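Local coordinates for Lv-ranaspumin (Lv-RSN-1) (Leptodactylus vastus, PDB 4K82), which is a surfactant protein of the frog's foam nest, where it probably acts at the air-water interface to help form or stabilise the foam, at residues V31-G43 and T89-K101. Residues are numbered along the deposited sequence; the frame is centred on the assembly and turned at random. Where two conformers were deposited one is given.
Sequences VELAVIICAYQNG and TGDIIQGLYKLLK
The CA atoms of Ile-37 and Ile-93 are the nearest across helices 31-42 and 89-101, whose axes approach to 10.0 Å and cross in a steeply inclined antiparallel sense, with 132° between their N-to-C directions. Each isoleucine is a knob in the other helix's hole. Ile-37 enters among Ile-93, Leu-96, Tyr-97 and Leu-100, its CD1 reaching Leu-100 CD1 at 3.7 Å, while Ile-93 settles among Ile-36, Ile-37, Tyr-40 and Gln-41. The two slide past each other in opposite directions, Ile-37 CG2 touching Ile-93 CG2 at 3.9 Å. Ile-93 divides the work between its two arms: CG2 meets Ile-37, while on the other arm the terminal CD1 abuts Ile-36 CG2 and CG1 makes a CH-pi contact over one face of the Tyr-40 ring, 4.1 Å from its centroid. With CG turned anti to the backbone N (chi1 -171°), the Tyr-40 ring extends to the start of helix 89-101, where its OH lies 3.1 Å from Gly-90 CA and CE2 meets Thr-89 CG2. Phe-51 of helix 48-64 also meets this ring. At the margin, the extended Gln-41 chain and the bent Gln-94 chain bring their amides together: Gln-41 NE2 donates to Gln-94 OE1 at 2.9 Å, almost linearly, with the acceptor in the donor amide's plane although the two amides are tilted 46° apart. Leu-96 and Leu-100 also touch Leu-19 and Leu-23 of helix 14-24. Adhesion is therefore chiefly packing of branched aliphatic side chains and the Tyr-40 ring, with one directional amide bond at its partly exposed margin fixing how the two glutamines meet.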
loop_
_atom_site.group_PDB
_atom_site.type_symbol
_atom_site.label_atom_id
_atom_site.label_comp_id
_atom_site.label_asym_id
_atom_site.label_seq_id
_atom_site.Cartn_x
_atom_site.Cartn_y
_atom_site.Cartn_z
ATOM N N VAL A 31 -5.482 -5.685 -0.519
ATOM C CA VAL A 31 -4.754 -4.421 -0.590
ATOM C C VAL A 31 -3.339 -4.559 -0.035
ATOM O O VAL A 31 -2.371 -4.113 -0.661
ATOM C CB VAL A 31 -5.518 -3.306 0.157
ATOM C CG1 VAL A 31 -4.625 -2.088 0.385
ATOM C CG2 VAL A 31 -6.787 -2.929 -0.614
ATOM N N GLU A 32 -3.203 -5.235 1.109
ATOM C CA GLU A 32 -1.899 -5.379 1.739
ATOM C C GLU A 32 -0.957 -6.236 0.896
ATOM O O GLU A 32 0.243 -5.954 0.812
ATOM C CB GLU A 32 -2.047 -5.973 3.141
ATOM C CG GLU A 32 -2.764 -5.040 4.111
ATOM C CD GLU A 32 -2.937 -5.648 5.488
ATOM O OE1 GLU A 32 -3.466 -6.777 5.575
ATOM O OE2 GLU A 32 -2.539 -4.997 6.476
ATOM N N LEU A 33 -1.499 -7.291 0.285
ATOM C CA LEU A 33 -0.695 -8.153 -0.566
ATOM C C LEU A 33 -0.246 -7.402 -1.803
ATOM O O LEU A 33 0.882 -7.592 -2.261
ATOM C CB LEU A 33 -1.454 -9.422 -0.980
ATOM C CG LEU A 33 -1.732 -10.383 0.173
ATOM C CD1 LEU A 33 -2.498 -11.596 -0.350
ATOM C CD2 LEU A 33 -0.431 -10.804 0.857
ATOM N N ALA A 34 -1.128 -6.567 -2.354
ATOM C CA ALA A 34 -0.787 -5.799 -3.549
ATOM C C ALA A 34 0.380 -4.864 -3.241
ATOM O O ALA A 34 1.303 -4.727 -4.036
ATOM C CB ALA A 34 -1.998 -5.011 -4.051
ATOM N N VAL A 35 0.344 -4.225 -2.078
ATOM C CA VAL A 35 1.435 -3.356 -1.661
ATOM C C VAL A 35 2.755 -4.114 -1.580
ATOM O O VAL A 35 3.762 -3.673 -2.124
ATOM C CB VAL A 35 1.135 -2.702 -0.307
ATOM C CG1 VAL A 35 2.360 -1.968 0.211
ATOM C CG2 VAL A 35 -0.073 -1.766 -0.427
ATOM N N ILE A 36 2.740 -5.265 -0.918
ATOM C CA ILE A 36 3.942 -6.079 -0.780
ATOM C C ILE A 36 4.480 -6.557 -2.123
ATOM O O ILE A 36 5.663 -6.394 -2.422
ATOM C CB ILE A 36 3.657 -7.270 0.121
ATOM C CG1 ILE A 36 3.357 -6.761 1.526
ATOM C CG2 ILE A 36 4.852 -8.232 0.145
ATOM C CD1 ILE A 36 2.745 -7.824 2.430
ATOM N N ILE A 37 3.597 -7.124 -2.936
ATOM C CA ILE A 37 3.990 -7.620 -4.248
ATOM C C ILE A 37 4.546 -6.498 -5.129
ATOM O O ILE A 37 5.596 -6.630 -5.752
ATOM C CB ILE A 37 2.798 -8.304 -4.948
ATOM C CG1 ILE A 37 2.521 -9.657 -4.279
ATOM C CG2 ILE A 37 3.106 -8.536 -6.415
ATOM C CD1 ILE A 37 1.108 -10.171 -4.524
ATOM N N CYS A 38 3.866 -5.370 -5.157
ATOM C CA CYS A 38 4.316 -4.314 -6.041
ATOM C C CYS A 38 5.564 -3.610 -5.511
ATOM O O CYS A 38 6.384 -3.146 -6.288
ATOM C CB CYS A 38 3.163 -3.367 -6.367
ATOM S SG CYS A 38 1.886 -4.255 -7.290
ATOM N N ALA A 39 5.730 -3.563 -4.191
ATOM C CA ALA A 39 6.949 -3.005 -3.626
ATOM C C ALA A 39 8.137 -3.863 -4.034
ATOM O O ALA A 39 9.175 -3.363 -4.464
ATOM C CB ALA A 39 6.851 -2.926 -2.106
ATOM N N TYR A 40 7.985 -5.174 -3.889
ATOM C CA TYR A 40 9.038 -6.078 -4.306
ATOM C C TYR A 40 9.368 -5.919 -5.791
ATOM O O TYR A 40 10.538 -5.837 -6.165
ATOM C CB TYR A 40 8.663 -7.535 -3.984
ATOM C CG TYR A 40 9.818 -8.467 -4.212
ATOM C CD1 TYR A 40 10.102 -8.944 -5.484
ATOM C CD2 TYR A 40 10.646 -8.839 -3.166
ATOM C CE1 TYR A 40 11.186 -9.778 -5.707
ATOM C CE2 TYR A 40 11.730 -9.674 -3.381
ATOM C CZ TYR A 40 11.992 -10.130 -4.660
ATOM O OH TYR A 40 13.069 -10.963 -4.899
ATOM N N GLN A 41 8.337 -5.853 -6.631
ATOM C CA GLN A 41 8.522 -5.844 -8.079
ATOM C C GLN A 41 9.085 -4.531 -8.600
ATOM O O GLN A 41 9.754 -4.518 -9.639
ATOM C CB GLN A 41 7.201 -6.129 -8.797
ATOM C CG GLN A 41 6.707 -7.567 -8.723
ATOM C CD GLN A 41 5.322 -7.718 -9.307
ATOM O OE1 GLN A 41 4.521 -6.770 -9.305
ATOM N NE2 GLN A 41 5.011 -8.908 -9.781
ATOM N N ASN A 42 8.813 -3.436 -7.894
ATOM C CA ASN A 42 9.146 -2.106 -8.410
ATOM C C ASN A 42 10.235 -1.343 -7.673
ATOM O O ASN A 42 10.764 -0.377 -8.213
ATOM C CB ASN A 42 7.885 -1.237 -8.492
ATOM C CG ASN A 42 6.922 -1.713 -9.559
ATOM O OD1 ASN A 42 7.083 -1.388 -10.738
ATOM N ND2 ASN A 42 5.926 -2.498 -9.162
ATOM N N GLY A 43 10.568 -1.763 -6.456
ATOM C CA GLY A 43 11.610 -1.108 -5.679
ATOM C C GLY A 43 12.935 -1.035 -6.413
ATOM O O GLY A 43 13.336 -1.990 -7.069
ATOM N N THR A 89 12.668 -15.221 -2.249
ATOM C CA THR A 89 11.513 -14.365 -2.013
ATOM C C THR A 89 10.898 -13.918 -3.334
ATOM O O THR A 89 9.677 -13.794 -3.448
ATOM C CB THR A 89 11.890 -13.186 -1.099
ATOM O OG1 THR A 89 12.360 -13.717 0.155
ATOM C CG2 THR A 89 10.668 -12.289 -0.825
ATOM N N GLY A 90 11.737 -13.731 -4.347
ATOM C CA GLY A 90 11.239 -13.341 -5.648
ATOM C C GLY A 90 10.308 -14.387 -6.212
ATOM O O GLY A 90 9.263 -14.058 -6.778
ATOM N N ASP A 91 10.674 -15.653 -6.034
ATOM C CA ASP A 91 9.831 -16.741 -6.497
ATOM C C ASP A 91 8.520 -16.805 -5.736
ATOM O O ASP A 91 7.495 -17.142 -6.322
ATOM C CB ASP A 91 10.548 -18.084 -6.400
ATOM C CG ASP A 91 11.609 -18.251 -7.464
ATOM O OD1 ASP A 91 11.621 -17.453 -8.430
ATOM O OD2 ASP A 91 12.419 -19.191 -7.340
ATOM N N ILE A 92 8.560 -16.516 -4.432
ATOM C CA ILE A 92 7.340 -16.471 -3.640
ATOM C C ILE A 92 6.426 -15.362 -4.148
ATOM O O ILE A 92 5.230 -15.564 -4.350
ATOM C CB ILE A 92 7.632 -16.263 -2.138
ATOM C CG1 ILE A 92 8.325 -17.506 -1.582
ATOM C CG2 ILE A 92 6.349 -15.968 -1.393
ATOM C CD1 ILE A 92 8.840 -17.341 -0.171
ATOM N N ILE A 93 7.009 -14.195 -4.380
ATOM C CA ILE A 93 6.225 -13.051 -4.833
ATOM C C ILE A 93 5.579 -13.321 -6.195
ATOM O O ILE A 93 4.390 -13.048 -6.388
ATOM C CB ILE A 93 7.082 -11.774 -4.862
ATOM C CG1 ILE A 93 7.497 -11.362 -3.445
ATOM C CG2 ILE A 93 6.342 -10.625 -5.596
ATOM C CD1 ILE A 93 6.378 -10.752 -2.595
ATOM N N GLN A 94 6.348 -13.883 -7.125
ATOM C CA GLN A 94 5.814 -14.145 -8.458
ATOM C C GLN A 94 4.760 -15.246 -8.405
ATOM O O GLN A 94 3.706 -15.135 -9.037
ATOM C CB GLN A 94 6.931 -14.488 -9.449
ATOM C CG GLN A 94 7.850 -13.309 -9.759
ATOM C CD GLN A 94 7.104 -12.096 -10.326
ATOM O OE1 GLN A 94 6.932 -11.081 -9.646
ATOM N NE2 GLN A 94 6.664 -12.200 -11.579
ATOM N N GLY A 95 5.037 -16.291 -7.626
ATOM C CA GLY A 95 4.075 -17.358 -7.404
ATOM C C GLY A 95 2.781 -16.870 -6.782
ATOM O O GLY A 95 1.677 -17.240 -7.203
ATOM N N LEU A 96 2.915 -16.012 -5.775
ATOM C CA LEU A 96 1.763 -15.467 -5.089
ATOM C C LEU A 96 0.934 -14.619 -6.048
ATOM O O LEU A 96 -0.297 -14.717 -6.081
ATOM C CB LEU A 96 2.215 -14.641 -3.881
ATOM C CG LEU A 96 1.079 -14.063 -3.054
ATOM C CD1 LEU A 96 0.162 -15.200 -2.610
ATOM C CD2 LEU A 96 1.655 -13.324 -1.864
ATOM N N TYR A 97 1.611 -13.792 -6.840
ATOM C CA TYR A 97 0.919 -12.945 -7.797
ATOM C C TYR A 97 0.101 -13.795 -8.783
ATOM O O TYR A 97 -1.083 -13.544 -8.986
ATOM C CB TYR A 97 1.929 -12.051 -8.523
ATOM C CG TYR A 97 1.316 -11.097 -9.522
ATOM C CD1 TYR A 97 0.214 -10.322 -9.189
ATOM C CD2 TYR A 97 1.843 -10.977 -10.795
ATOM C CE1 TYR A 97 -0.340 -9.449 -10.105
ATOM C CE2 TYR A 97 1.298 -10.108 -11.716
ATOM C CZ TYR A 97 0.212 -9.347 -11.365
ATOM O OH TYR A 97 -0.322 -8.484 -12.295
ATOM N N LYS A 98 0.737 -14.799 -9.380
ATOM C CA LYS A 98 0.046 -15.723 -10.284
ATOM C C LYS A 98 -1.128 -16.411 -9.593
ATOM O O LYS A 98 -2.221 -16.518 -10.164
ATOM C CB LYS A 98 1.014 -16.770 -10.845
ATOM C CG LYS A 98 2.159 -16.192 -11.672
ATOM C CD LYS A 98 3.047 -17.302 -12.237
ATOM C CE LYS A 98 4.503 -16.853 -12.405
ATOM N NZ LYS A 98 4.744 -15.986 -13.601
ATOM N N LEU A 99 -0.904 -16.861 -8.361
ATOM C CA LEU A 99 -1.959 -17.501 -7.586
ATOM C C LEU A 99 -3.159 -16.567 -7.391
ATOM O O LEU A 99 -4.313 -16.989 -7.533
ATOM C CB LEU A 99 -1.423 -17.971 -6.225
ATOM C CG LEU A 99 -2.412 -18.718 -5.334
ATOM C CD1 LEU A 99 -2.946 -19.953 -6.041
ATOM C CD2 LEU A 99 -1.759 -19.094 -4.007
ATOM N N LEU A 100 -2.890 -15.305 -7.056
ATOM C CA LEU A 100 -3.964 -14.351 -6.821
ATOM C C LEU A 100 -4.826 -14.203 -8.070
ATOM O O LEU A 100 -6.048 -14.159 -7.986
ATOM C CB LEU A 100 -3.420 -12.989 -6.369
ATOM C CG LEU A 100 -2.862 -12.948 -4.945
ATOM C CD1 LEU A 100 -2.336 -11.557 -4.619
ATOM C CD2 LEU A 100 -3.930 -13.358 -3.924
ATOM N N LYS A 101 -4.185 -14.173 -9.232
ATOM C CA LYS A 101 -4.915 -14.075 -10.490
ATOM C C LYS A 101 -5.737 -15.339 -10.755
ATOM O O LYS A 101 -6.860 -15.261 -11.247
ATOM C CB LYS A 101 -3.955 -13.772 -11.639
ATOM C CG LYS A 101 -3.250 -12.432 -11.489
ATOM C CD LYS A 101 -1.987 -12.368 -12.336
ATOM C CE LYS A 101 -2.294 -12.283 -13.826
ATOM N NZ LYS A 101 -2.443 -10.877 -14.304
#